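Local coordinates for protein glycerophosphodiester phosphodiesterase (Thermotoga maritima, PDB 1O1Z) that belongs to the glycerophosphodiester phosphodiesterase family and folds as a single-chain TIM barrel, at residues A23-N28 and F33-E38; D63-R66 and L70-K73; L129-F134 and E141-T146; D135-D140 and V164-K169; W204-N207 and I211-K214. One frame throughout, in Å; residues are numbered along the deposited sequence.

Interaction 1: residues A23-N28 and F33-E38; sequences AKYLEN and FMKAIE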
# COMPACT_ATOMS: atom_id res chain seq x y z
N ALA A 23 -8.20 3.59 11.49
CA ALA A 23 -9.54 3.78 12.09
C ALA A 23 -9.46 4.34 13.51
O ALA A 23 -10.43 4.97 14.00
CB ALA A 23 -10.32 2.49 12.11
N LYS A 24 -8.35 4.08 14.20
CA LYS A 24 -8.20 4.46 15.61
C LYS A 24 -7.07 5.46 15.91
O LYS A 24 -7.09 6.12 16.95
CB LYS A 24 -8.00 3.21 16.47
CG LYS A 24 -9.24 2.34 16.62
CD LYS A 24 -9.06 1.30 17.74
CE LYS A 24 -10.35 0.50 17.99
NZ LYS A 24 -10.37 -0.22 19.32
N TYR A 25 -6.11 5.56 14.99
CA TYR A 25 -4.94 6.40 15.17
C TYR A 25 -4.70 7.21 13.91
O TYR A 25 -5.10 6.82 12.81
CB TYR A 25 -3.73 5.53 15.49
CG TYR A 25 -3.96 4.71 16.73
CD1 TYR A 25 -3.80 5.28 17.99
CD2 TYR A 25 -4.46 3.41 16.65
CE1 TYR A 25 -4.07 4.53 19.14
CE2 TYR A 25 -4.71 2.66 17.78
CZ TYR A 25 -4.52 3.22 19.02
OH TYR A 25 -4.80 2.46 20.15
N LEU A 26 -4.01 8.34 14.05
CA LEU A 26 -3.82 9.22 12.91
C LEU A 26 -3.04 8.53 11.78
O LEU A 26 -1.93 8.02 11.97
CB LEU A 26 -3.12 10.51 13.34
CG LEU A 26 -2.87 11.53 12.23
CD1 LEU A 26 -4.17 12.03 11.63
CD2 LEU A 26 -1.99 12.69 12.72
N GLU A 27 -3.64 8.53 10.59
CA GLU A 27 -3.10 7.84 9.44
C GLU A 27 -1.65 8.19 9.18
O GLU A 27 -1.21 9.34 9.29
CB GLU A 27 -3.89 8.17 8.19
CG GLU A 27 -3.97 9.65 7.88
CD GLU A 27 -4.60 9.88 6.54
OE1 GLU A 27 -5.84 9.86 6.52
OE2 GLU A 27 -3.87 10.07 5.54
N ASN A 28 -0.91 7.16 8.79
CA ASN A 28 0.45 7.32 8.31
C ASN A 28 1.46 7.83 9.35
O ASN A 28 2.55 8.29 8.99
CB ASN A 28 0.50 8.11 7.00
CG ASN A 28 0.29 7.26 5.77
OD1 ASN A 28 0.60 6.06 5.77
ND2 ASN A 28 -0.27 7.86 4.73
N PHE A 33 1.19 2.91 12.67
CA PHE A 33 1.85 1.69 12.18
C PHE A 33 2.14 0.73 13.32
O PHE A 33 1.87 -0.46 13.21
CB PHE A 33 3.16 2.02 11.45
CG PHE A 33 3.00 2.94 10.27
CD1 PHE A 33 2.06 2.68 9.30
CD2 PHE A 33 3.84 4.03 10.08
CE1 PHE A 33 1.91 3.50 8.19
CE2 PHE A 33 3.69 4.86 8.97
CZ PHE A 33 2.74 4.60 8.03
N MET A 34 2.68 1.24 14.42
CA MET A 34 3.00 0.38 15.58
C MET A 34 1.73 -0.28 16.14
O MET A 34 1.74 -1.45 16.51
CB MET A 34 3.78 1.16 16.64
CG MET A 34 5.17 1.61 16.11
SD MET A 34 6.17 2.38 17.48
CE MET A 34 5.28 3.89 17.74
N LYS A 35 0.64 0.48 16.21
CA LYS A 35 -0.63 -0.05 16.73
C LYS A 35 -1.24 -1.13 15.83
O LYS A 35 -1.89 -2.05 16.32
CB LYS A 35 -1.63 1.09 16.99
CG LYS A 35 -1.27 2.00 18.15
CD LYS A 35 -1.50 1.32 19.46
CE LYS A 35 -0.95 2.16 20.60
NZ LYS A 35 -1.07 1.44 21.89
N ALA A 36 -1.03 -1.02 14.52
CA ALA A 36 -1.49 -2.07 13.60
C ALA A 36 -0.77 -3.37 13.89
O ALA A 36 -1.37 -4.42 13.95
CB ALA A 36 -1.25 -1.65 12.15
N ILE A 37 0.53 -3.28 14.09
CA ILE A 37 1.34 -4.48 14.38
C ILE A 37 0.97 -5.06 15.75
O ILE A 37 0.83 -6.28 15.91
CB ILE A 37 2.86 -4.14 14.29
CG1 ILE A 37 3.24 -3.59 12.92
CG2 ILE A 37 3.70 -5.37 14.65
CD1 ILE A 37 2.79 -4.42 11.74
N GLU A 38 0.74 -4.19 16.73
CA GLU A 38 0.33 -4.64 18.06
C GLU A 38 -1.01 -5.38 18.03
O GLU A 38 -1.26 -6.29 18.82
CB GLU A 38 0.24 -3.47 19.02
CG GLU A 38 1.58 -2.85 19.37
CD GLU A 38 1.44 -1.54 20.14
OE1 GLU A 38 0.48 -1.40 20.93
OE2 GLU A 38 2.29 -0.65 19.95

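Interaction 2: residues D63-R66 and L70-K73; sequences DLKR and LDVK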
# COMPACT_ATOMS: atom_id res chain seq x y z
N ASP A 63 0.02 17.76 0.21
CA ASP A 63 0.09 18.91 1.12
C ASP A 63 -0.47 18.54 2.49
O ASP A 63 -0.93 17.41 2.71
CB ASP A 63 -0.62 20.12 0.52
CG ASP A 63 -2.06 19.86 0.24
OD1 ASP A 63 -2.75 19.28 1.11
OD2 ASP A 63 -2.58 20.19 -0.84
N LEU A 64 -0.42 19.49 3.43
CA LEU A 64 -0.83 19.26 4.81
C LEU A 64 -2.23 19.80 5.13
O LEU A 64 -2.58 19.97 6.30
CB LEU A 64 0.19 19.93 5.75
CG LEU A 64 1.64 19.44 5.63
CD1 LEU A 64 2.53 20.26 6.55
CD2 LEU A 64 1.75 17.95 5.95
N LYS A 65 -3.04 20.08 4.11
CA LYS A 65 -4.32 20.76 4.32
C LYS A 65 -5.33 19.90 5.06
O LYS A 65 -5.94 20.35 6.03
CB LYS A 65 -4.93 21.26 2.99
CG LYS A 65 -4.08 22.25 2.24
CD LYS A 65 -4.89 23.11 1.24
CE LYS A 65 -4.87 22.54 -0.16
NZ LYS A 65 -5.39 23.55 -1.15
N ARG A 66 -5.52 18.67 4.60
CA ARG A 66 -6.61 17.83 5.12
C ARG A 66 -6.44 17.46 6.59
O ARG A 66 -7.39 17.49 7.35
CB ARG A 66 -6.72 16.56 4.27
CG ARG A 66 -7.84 15.59 4.66
CD ARG A 66 -8.00 14.43 3.67
NE ARG A 66 -6.74 13.74 3.46
CZ ARG A 66 -6.34 12.64 4.12
NH1 ARG A 66 -7.14 12.02 4.99
NH2 ARG A 66 -5.14 12.14 3.86
N LEU A 70 -3.01 23.13 7.02
CA LEU A 70 -1.89 23.97 6.59
C LEU A 70 -1.71 23.86 5.09
O LEU A 70 -1.60 22.75 4.57
CB LEU A 70 -0.61 23.54 7.28
CG LEU A 70 -0.58 23.66 8.80
CD1 LEU A 70 0.67 22.99 9.34
CD2 LEU A 70 -0.63 25.14 9.21
N ASP A 71 -1.67 25.00 4.41
CA ASP A 71 -1.54 25.06 2.96
C ASP A 71 -0.06 25.05 2.62
O ASP A 71 0.51 26.04 2.17
CB ASP A 71 -2.25 26.32 2.41
CG ASP A 71 -2.43 26.28 0.91
OD1 ASP A 71 -2.26 25.20 0.30
OD2 ASP A 71 -2.74 27.29 0.24
N VAL A 72 0.56 23.91 2.89
CA VAL A 72 1.98 23.68 2.68
C VAL A 72 2.15 22.37 1.94
O VAL A 72 1.68 21.33 2.41
CB VAL A 72 2.74 23.58 4.02
CG1 VAL A 72 4.22 23.26 3.78
CG2 VAL A 72 2.60 24.88 4.83
N LYS A 73 2.83 22.41 0.80
CA LYS A 73 3.13 21.20 0.06
C LYS A 73 4.34 20.48 0.65
O LYS A 73 5.33 21.10 1.01
CB LYS A 73 3.40 21.48 -1.42
CG LYS A 73 2.20 21.93 -2.19
CD LYS A 73 2.60 22.24 -3.62
CE LYS A 73 1.41 22.69 -4.45
NZ LYS A 73 0.51 21.55 -4.75
O HOH W 1 -1.48 21.28 -2.94

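Interaction 3: residues L129-F134 and E141-T146; sequences LIFSSF and EKFKGT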
# COMPACT_ATOMS: atom_id res chain seq x y z
N LEU A 129 9.16 -6.07 1.64
CA LEU A 129 8.56 -4.90 1.04
C LEU A 129 7.78 -5.27 -0.20
O LEU A 129 8.20 -6.17 -0.97
CB LEU A 129 9.63 -3.89 0.65
CG LEU A 129 10.50 -3.44 1.79
CD1 LEU A 129 11.54 -2.48 1.29
CD2 LEU A 129 9.68 -2.79 2.93
N ILE A 130 6.66 -4.60 -0.40
CA ILE A 130 5.91 -4.64 -1.64
C ILE A 130 5.74 -3.20 -2.12
O ILE A 130 5.22 -2.37 -1.38
CB ILE A 130 4.50 -5.25 -1.46
CG1 ILE A 130 4.57 -6.67 -0.93
CG2 ILE A 130 3.76 -5.24 -2.80
CD1 ILE A 130 3.21 -7.17 -0.37
N PHE A 131 6.22 -2.89 -3.32
CA PHE A 131 6.08 -1.55 -3.92
C PHE A 131 4.85 -1.55 -4.78
O PHE A 131 4.68 -2.43 -5.62
CB PHE A 131 7.30 -1.20 -4.77
CG PHE A 131 8.58 -1.29 -3.98
CD1 PHE A 131 8.92 -0.27 -3.08
CD2 PHE A 131 9.40 -2.40 -4.07
CE1 PHE A 131 10.11 -0.37 -2.33
CE2 PHE A 131 10.56 -2.49 -3.31
CZ PHE A 131 10.89 -1.44 -2.44
N SER A 132 3.98 -0.57 -4.62
CA SER A 132 2.82 -0.48 -5.46
C SER A 132 2.64 0.93 -5.96
O SER A 132 3.24 1.90 -5.45
CB SER A 132 1.56 -0.95 -4.73
OG SER A 132 1.34 -0.19 -3.54
N SER A 133 1.85 1.05 -7.02
CA SER A 133 1.57 2.33 -7.64
C SER A 133 0.45 2.16 -8.64
O SER A 133 0.26 1.09 -9.23
CB SER A 133 2.81 2.89 -8.35
OG SER A 133 2.55 4.18 -8.91
N PHE A 134 -0.31 3.25 -8.87
CA PHE A 134 -1.23 3.28 -9.99
C PHE A 134 -0.49 3.56 -11.33
O PHE A 134 -1.07 3.41 -12.41
CB PHE A 134 -2.30 4.38 -9.75
CG PHE A 134 -3.30 4.04 -8.67
CD1 PHE A 134 -4.40 3.25 -8.96
CD2 PHE A 134 -3.12 4.48 -7.38
CE1 PHE A 134 -5.34 2.95 -7.97
CE2 PHE A 134 -4.04 4.15 -6.38
CZ PHE A 134 -5.15 3.36 -6.70
N GLU A 141 9.24 -0.35 -15.39
CA GLU A 141 10.50 0.22 -15.82
C GLU A 141 11.58 0.22 -14.75
O GLU A 141 12.76 0.02 -15.05
CB GLU A 141 10.27 1.64 -16.34
CG GLU A 141 9.45 1.68 -17.61
CD GLU A 141 8.88 3.06 -17.94
OE1 GLU A 141 9.32 4.05 -17.30
OE2 GLU A 141 8.01 3.15 -18.83
N LYS A 142 11.20 0.50 -13.51
CA LYS A 142 12.18 0.78 -12.45
C LYS A 142 12.20 -0.23 -11.33
O LYS A 142 13.17 -0.24 -10.54
CB LYS A 142 11.97 2.17 -11.86
CG LYS A 142 12.31 3.28 -12.83
CD LYS A 142 12.32 4.66 -12.18
CE LYS A 142 13.57 4.92 -11.39
NZ LYS A 142 14.68 5.43 -12.26
N PHE A 143 11.18 -1.07 -11.21
CA PHE A 143 11.04 -1.96 -10.04
C PHE A 143 11.26 -3.44 -10.37
O PHE A 143 10.97 -4.30 -9.56
CB PHE A 143 9.71 -1.69 -9.35
CG PHE A 143 9.69 -0.38 -8.59
CD1 PHE A 143 9.53 0.83 -9.26
CD2 PHE A 143 9.90 -0.35 -7.22
CE1 PHE A 143 9.56 2.02 -8.57
CE2 PHE A 143 9.93 0.86 -6.53
CZ PHE A 143 9.74 2.04 -7.20
N LYS A 144 11.80 -3.74 -11.55
CA LYS A 144 12.15 -5.12 -11.81
C LYS A 144 13.14 -5.61 -10.77
O LYS A 144 14.01 -4.86 -10.33
CB LYS A 144 12.71 -5.31 -13.21
CG LYS A 144 11.74 -5.05 -14.36
CD LYS A 144 10.50 -5.90 -14.22
CE LYS A 144 9.65 -5.97 -15.44
NZ LYS A 144 8.54 -6.91 -15.12
N GLY A 145 13.00 -6.87 -10.40
CA GLY A 145 13.83 -7.42 -9.34
C GLY A 145 13.41 -7.10 -7.91
O GLY A 145 14.14 -7.39 -6.95
N THR A 146 12.24 -6.50 -7.75
CA THR A 146 11.59 -6.28 -6.47
C THR A 146 10.18 -6.86 -6.57
O THR A 146 9.70 -7.14 -7.68
CB THR A 146 11.46 -4.79 -6.10
OG1 THR A 146 10.42 -4.15 -6.89
CG2 THR A 146 12.74 -4.00 -6.32

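Interaction 4: residues D135-D140 and V164-K169; sequences DLDLLD and VERVEK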
# COMPACT_ATOMS: atom_id res chain seq x y z
N ASP A 135 0.79 3.94 -11.23
CA ASP A 135 1.67 4.18 -12.38
C ASP A 135 2.34 2.86 -12.77
O ASP A 135 3.42 2.51 -12.30
CB ASP A 135 2.69 5.24 -11.97
CG ASP A 135 3.51 5.78 -13.09
OD1 ASP A 135 3.60 5.16 -14.19
OD2 ASP A 135 4.13 6.89 -12.93
N LEU A 136 1.64 2.11 -13.61
CA LEU A 136 2.07 0.75 -13.89
C LEU A 136 3.39 0.75 -14.68
O LEU A 136 4.24 -0.11 -14.47
CB LEU A 136 0.97 -0.01 -14.64
CG LEU A 136 -0.39 0.04 -13.93
CD1 LEU A 136 -1.31 -0.90 -14.70
CD2 LEU A 136 -0.33 -0.31 -12.48
N ASP A 137 3.56 1.72 -15.57
CA ASP A 137 4.81 1.81 -16.34
C ASP A 137 5.99 2.04 -15.42
O ASP A 137 7.07 1.52 -15.65
CB ASP A 137 4.79 2.91 -17.37
CG ASP A 137 3.79 2.71 -18.49
OD1 ASP A 137 3.16 1.63 -18.62
OD2 ASP A 137 3.61 3.63 -19.33
N LEU A 138 5.83 2.86 -14.39
CA LEU A 138 6.91 3.13 -13.45
C LEU A 138 7.41 1.84 -12.83
O LEU A 138 8.61 1.59 -12.73
CB LEU A 138 6.45 4.10 -12.37
CG LEU A 138 7.39 4.27 -11.18
CD1 LEU A 138 8.69 4.89 -11.63
CD2 LEU A 138 6.70 5.09 -10.10
N LEU A 139 6.46 1.00 -12.42
CA LEU A 139 6.82 -0.27 -11.76
C LEU A 139 7.57 -1.15 -12.75
O LEU A 139 8.62 -1.71 -12.43
CB LEU A 139 5.58 -0.97 -11.22
CG LEU A 139 4.86 -0.19 -10.12
CD1 LEU A 139 3.52 -0.86 -9.79
CD2 LEU A 139 5.72 -0.05 -8.88
N ASP A 140 7.02 -1.29 -13.95
CA ASP A 140 7.65 -2.16 -14.95
C ASP A 140 9.03 -1.67 -15.38
O ASP A 140 9.88 -2.49 -15.74
CB ASP A 140 6.79 -2.30 -16.19
CG ASP A 140 5.47 -2.99 -15.94
OD1 ASP A 140 5.32 -3.77 -14.98
OD2 ASP A 140 4.54 -2.85 -16.77
N VAL A 164 -4.57 -8.22 -19.05
CA VAL A 164 -4.14 -9.62 -19.00
C VAL A 164 -2.80 -9.81 -19.70
O VAL A 164 -1.92 -10.48 -19.19
CB VAL A 164 -5.23 -10.54 -19.59
CG1 VAL A 164 -4.71 -11.97 -19.76
CG2 VAL A 164 -6.50 -10.49 -18.74
N GLU A 165 -2.62 -9.17 -20.86
CA GLU A 165 -1.38 -9.25 -21.61
C GLU A 165 -0.22 -8.69 -20.78
O GLU A 165 0.84 -9.26 -20.71
CB GLU A 165 -1.51 -8.48 -22.93
CG GLU A 165 -2.43 -9.12 -23.96
CD GLU A 165 -2.72 -8.21 -25.16
OE1 GLU A 165 -2.19 -7.07 -25.21
OE2 GLU A 165 -3.48 -8.64 -26.05
N ARG A 166 -0.46 -7.56 -20.11
CA ARG A 166 0.57 -6.91 -19.30
C ARG A 166 1.00 -7.78 -18.13
O ARG A 166 2.17 -7.91 -17.84
CB ARG A 166 0.03 -5.59 -18.78
CG ARG A 166 1.06 -4.77 -18.09
CD ARG A 166 0.49 -3.44 -17.62
NE ARG A 166 1.60 -2.58 -17.40
CZ ARG A 166 1.78 -1.37 -17.90
NH1 ARG A 166 0.88 -0.68 -18.63
NH2 ARG A 166 2.91 -0.81 -17.61
N VAL A 167 0.03 -8.34 -17.44
CA VAL A 167 0.32 -9.15 -16.26
C VAL A 167 1.10 -10.40 -16.67
O VAL A 167 2.06 -10.78 -16.00
CB VAL A 167 -0.98 -9.50 -15.51
CG1 VAL A 167 -0.73 -10.50 -14.39
CG2 VAL A 167 -1.59 -8.25 -14.94
N GLU A 168 0.71 -11.04 -17.77
CA GLU A 168 1.46 -12.18 -18.32
C GLU A 168 2.90 -11.83 -18.68
O GLU A 168 3.85 -12.56 -18.36
CB GLU A 168 0.73 -12.74 -19.55
CG GLU A 168 -0.58 -13.44 -19.23
CD GLU A 168 -0.42 -14.93 -18.96
OE1 GLU A 168 -1.43 -15.58 -18.62
OE2 GLU A 168 0.71 -15.45 -19.10
N LYS A 169 3.06 -10.68 -19.32
CA LYS A 169 4.34 -10.26 -19.85
C LYS A 169 5.31 -9.84 -18.74
O LYS A 169 6.50 -10.11 -18.81
CB LYS A 169 4.12 -9.11 -20.86
CG LYS A 169 5.33 -8.34 -21.21
CD LYS A 169 5.04 -7.37 -22.35
CE LYS A 169 6.35 -6.99 -22.99
NZ LYS A 169 7.21 -6.29 -21.98

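Interaction 5: residues W204-N207 and I211-K214; sequences WTLN and IYRK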
# COMPACT_ATOMS: atom_id res chain seq x y z
N TRP A 204 -8.49 -3.64 -1.61
CA TRP A 204 -8.47 -2.40 -0.83
C TRP A 204 -9.69 -1.54 -1.14
O TRP A 204 -10.35 -1.75 -2.15
CB TRP A 204 -7.22 -1.58 -1.17
CG TRP A 204 -7.15 -1.20 -2.65
CD1 TRP A 204 -6.64 -1.97 -3.65
CD2 TRP A 204 -7.66 -0.01 -3.29
NE1 TRP A 204 -6.78 -1.33 -4.86
CE2 TRP A 204 -7.39 -0.12 -4.67
CE3 TRP A 204 -8.29 1.14 -2.83
CZ2 TRP A 204 -7.74 0.87 -5.59
CZ3 TRP A 204 -8.65 2.13 -3.75
CH2 TRP A 204 -8.36 1.98 -5.12
N THR A 205 -10.03 -0.57 -0.29
CA THR A 205 -9.68 -0.50 1.11
C THR A 205 -10.94 -0.99 1.80
O THR A 205 -11.98 -0.33 1.80
CB THR A 205 -9.41 0.94 1.52
OG1 THR A 205 -8.17 1.37 0.95
CG2 THR A 205 -9.21 1.03 3.05
N LEU A 206 -10.85 -2.19 2.36
CA LEU A 206 -12.04 -2.92 2.74
C LEU A 206 -12.24 -2.85 4.24
O LEU A 206 -11.40 -3.32 5.01
CB LEU A 206 -11.92 -4.36 2.24
CG LEU A 206 -13.13 -5.24 2.53
CD1 LEU A 206 -14.42 -4.63 2.00
CD2 LEU A 206 -12.90 -6.61 1.98
N ASN A 207 -13.35 -2.27 4.65
CA ASN A 207 -13.70 -2.16 6.06
C ASN A 207 -14.97 -2.93 6.43
O ASN A 207 -15.35 -2.97 7.60
CB ASN A 207 -13.82 -0.69 6.45
CG ASN A 207 -12.50 0.04 6.35
OD1 ASN A 207 -11.45 -0.53 6.58
ND2 ASN A 207 -12.56 1.33 5.99
N ILE A 211 -18.72 -8.00 3.10
CA ILE A 211 -18.08 -8.11 1.78
C ILE A 211 -16.84 -8.98 1.88
O ILE A 211 -16.59 -9.83 1.04
CB ILE A 211 -17.75 -6.73 1.22
CG1 ILE A 211 -19.04 -5.98 0.88
CG2 ILE A 211 -16.86 -6.86 -0.04
CD1 ILE A 211 -18.83 -4.52 0.57
N TYR A 212 -16.07 -8.82 2.95
CA TYR A 212 -14.89 -9.64 3.17
C TYR A 212 -15.23 -11.12 3.17
O TYR A 212 -14.55 -11.93 2.55
CB TYR A 212 -14.24 -9.24 4.50
CG TYR A 212 -12.95 -9.94 4.87
CD1 TYR A 212 -11.87 -9.96 4.01
CD2 TYR A 212 -12.81 -10.58 6.10
CE1 TYR A 212 -10.67 -10.56 4.36
CE2 TYR A 212 -11.61 -11.19 6.46
CZ TYR A 212 -10.55 -11.16 5.58
OH TYR A 212 -9.34 -11.76 5.91
N ARG A 213 -16.28 -11.51 3.90
CA ARG A 213 -16.63 -12.92 3.97
C ARG A 213 -17.00 -13.47 2.59
O ARG A 213 -16.66 -14.61 2.26
CB ARG A 213 -17.81 -13.12 4.93
CG ARG A 213 -18.31 -14.55 5.10
CD ARG A 213 -19.59 -14.62 5.93
NE ARG A 213 -19.93 -15.96 6.39
CZ ARG A 213 -21.00 -16.67 6.01
NH1 ARG A 213 -21.89 -16.18 5.14
NH2 ARG A 213 -21.20 -17.88 6.53
N LYS A 214 -17.70 -12.66 1.80
CA LYS A 214 -18.14 -13.08 0.48
C LYS A 214 -16.97 -13.32 -0.46
O LYS A 214 -17.03 -14.21 -1.31
CB LYS A 214 -19.09 -12.04 -0.12
CG LYS A 214 -20.42 -11.96 0.56
CD LYS A 214 -21.25 -10.83 -0.02

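Interaction 1: residues A23-N28 and F33-E38
Tyr25 and Lys35 face each other with their CA atoms 7.9 Å apart, and the spacing falls to 7.0 Å between the CA atoms of Asn28 and Phe33. This is a beta-to-alpha connection of the TIM barrel. The loop after strand 14-18 folds back beside helix 30-38, into which it runs. Tyr25 makes a CH-pi contact: Lys35 CG sits 3.6 Å from the centroid of the Tyr25 ring, only 15° off the ring normal. The two side chains cross at about a right angle. The lysine chain bends at CB-CG (chi2 -74°), and Lys35 CD then runs on toward the phenol end, 3.6 Å from Tyr25 OH. Beyond the ring, Lys35 NZ reaches Glu38 OE1 on the next turn in a weak, charged bond. The inner half of the contact is buried. Phe33 also packs on Val44 and Leu46 of strand 43-50. Asn28 gives its ND2 to Asp47 OD1, and this fixes the amide. Its other amide atom has no hydrogen-bond partner in the model. That atom, Asn28 OD1, meets the rim of the phenyl ring near its plane, 3.4 Å from Phe33 CZ.

Interaction 2: residues D63-R66 and L70-K73
Asp63 packs against Val72 and Lys73 with its CG set between backbone N and carbonyl carbon (chi1 60°). In this pose OD1 turns back toward its own chain and OD2 faces the lysine. Lys65, bent at CG-CD (chi3 -95°), lies alongside Asp71, both side chains pointing the same way. The backbones form a small, weakly bonded antiparallel beta hairpin, with the short helix 65-68 in its turn. Leu64 N donates to Val72 O at 3.0 Å. The return bond, from Leu70 N to Leu64 O, is longer at 3.3 Å. Asp63 OD1 accepts from Lys65 N at 3.1 Å, an Asx turn that leads the chain into the helix. Asp63 OD2 takes a bond from a water at 2.6 Å, and Lys73 NZ gives one to the same water at 2.7 Å. Lys73 NZ also forms a salt bridge with Glu62. On the face of Leu64 and Leu70, Leu64 CB meets Leu70 CB at 4.0 Å. Leu64 also lies beside Val72, and all three side chains touch helix 79-85. The salt bridge between Lys65 NZ and Asp71 OD1 is long, 3.8 Å. The leucines thus pack against the protein, while across the hairpin the charged groups pair only at long range or through water.

Interaction 3: residues L129-F134 and E141-T146
Phe143 meets Phe131 as soon as the chain leaves helix 136-142, the helix of the beta-alpha-beta unit that runs from strand 129-133 to strand 148-151. Phe143 CE2 lies over one face of the Phe131 ring, 3.6 Å from Phe131 CG, and Phe143 CD2 is 3.7 Å from Phe131 CB. The ring planes are 50° apart and the ring centroids 5.2 Å. The side chains themselves cross at about a right angle. From Phe143 the chain makes a type II beta turn to Thr146. Lys144 is at the second position of the turn. Gly145 takes the third, with a positive phi of 80° that suits glycine. Thr146 closes the turn. Thr146 N bonds to Phe143 O at 3.1 Å. Thr146 OG1 sits between its backbone N and carbonyl carbon (chi1 74°), where it donates to Phe143 O at 2.7 Å, in the carbonyl plane and on a lone pair. Thr146 OG1 also lies 3.5 Å from Phe131 CD2. Thr146 CB adds a further contact, 3.7 Å from Phe131 CE2. Phe131 also touches Val119 and Ser123 of helix 116-123, and its side chain is about 6 Å from the bound sodium ion that Ser123 helps hold. Phe143 O takes both the amide and the hydroxyl of Thr146, so that hydroxyl is already bonded where it lies against the ring.

Interaction 4: residues D135-D140 and V164-K169
Arg166 reaches across from helix 160-170 to Leu136, Asp137 and Asp140 on helix 136-142. The two are outer helices of the TIM barrel, and their segments run nearly parallel, 16° apart, with axes 12.5 Å from each other. One extended side chain spans that gap. Its CG is anti to the backbone N (chi1 -172°), and the chain stays straight as far as NE. The guanidinium group ends between two carboxylates spaced one helical turn apart, which form a salt-bridge network with it. NH2 takes part in both bridges. Arg166 NH2 gives one N-H to Asp137 OD1 at 2.7 Å, a nearly straight bond (169°) that lies in the guanidinium plane and uses the anti lone pair of Asp137 OD1. Arg166 NH2 gives another to Asp140 OD2, also at 2.7 Å, slightly tilted from the plane. Arg166 NE donates to Asp140 OD2 too, at 3.0 Å, so this aspartate is gripped side-on through a single oxygen. NH1 adds a weak bond to Asp137 OD1. The other oxygen of Asp140, OD1, is bonded to Tyr150 OH of strand 148-151, and this ties the network to the barrel wall. At the start of helix 136-142, Asp135 is the N-cap, and Asp135 OD1 accepts from Leu138 N at 3.2 Å. Leu136 also touches Phe163 of helix 160-170. Leu136 CB sits over the centre of one guanidinium face, 3.6 Å from Arg166 CZ.

Interaction 5: residues W204-N207 and I211-K214
Asn207 OD1 is met by two groups, Asp225 N and Thr224 OG1, and the same threonine hydroxyl is also hydrogen-bonded to the backbone oxygen of Leu206, whose side chain packs on Ile211 and Tyr212. This is another beta-to-alpha connection of the TIM barrel, from strand 200-204 to helix 209-215. A cis peptide bond joins Trp204 to Thr205 as the strand ends. The contact with the helix is apolar and rests on one leucine. Leu206 CG is anti to the backbone N (chi1 -178°), which sends the isobutyl group toward the helix with its two methyls on different residues. Leu206 CD1 is 3.9 Å from Ile211 CG2. The two side chains meet at a slant. Ile211 is joined to the leucine by its branch methyl and by CB, which lies 4.0 Å from Leu206 CD1. The other methyl, CD2, goes to Tyr212, where the side chains cross at about a right angle. The tyrosine CG is likewise anti to its N (chi1 -177°), which turns the ring aside and leaves Tyr212 CA and CB to meet the methyl. Val222 of strand 221-224 touches both Leu206 and Tyr212, and the Tyr212 ring also meets that of Phe230. Leu206 CD2 comes to 3.8 Å from Tyr212 CA and 3.9 Å from Tyr212 CB.

Overall arrangement
Interactions 3 and 5 are buried and mainly apolar, each packing residues of a barrel strand or the loop after it against nearby helix or turn. Interactions 1 and 4 are partly buried, the first by CH-pi and ring packing, the second by salt bridges. Interaction 2 is a surface hairpin with two backbone bonds, long or water-bridged charges and some leucine packing. A salt bridge, Glu27 OE1 to Arg66 NH1, 2.9 Å, ties it to interaction 1. Interaction 3 packs the chain just after helix 136-142 on strand 129-133; interaction 4 joins that helix to helix 160-170. Interaction 3 also reaches interaction 5 through Phe134 and Trp204, although their centres are about 24 Å apart.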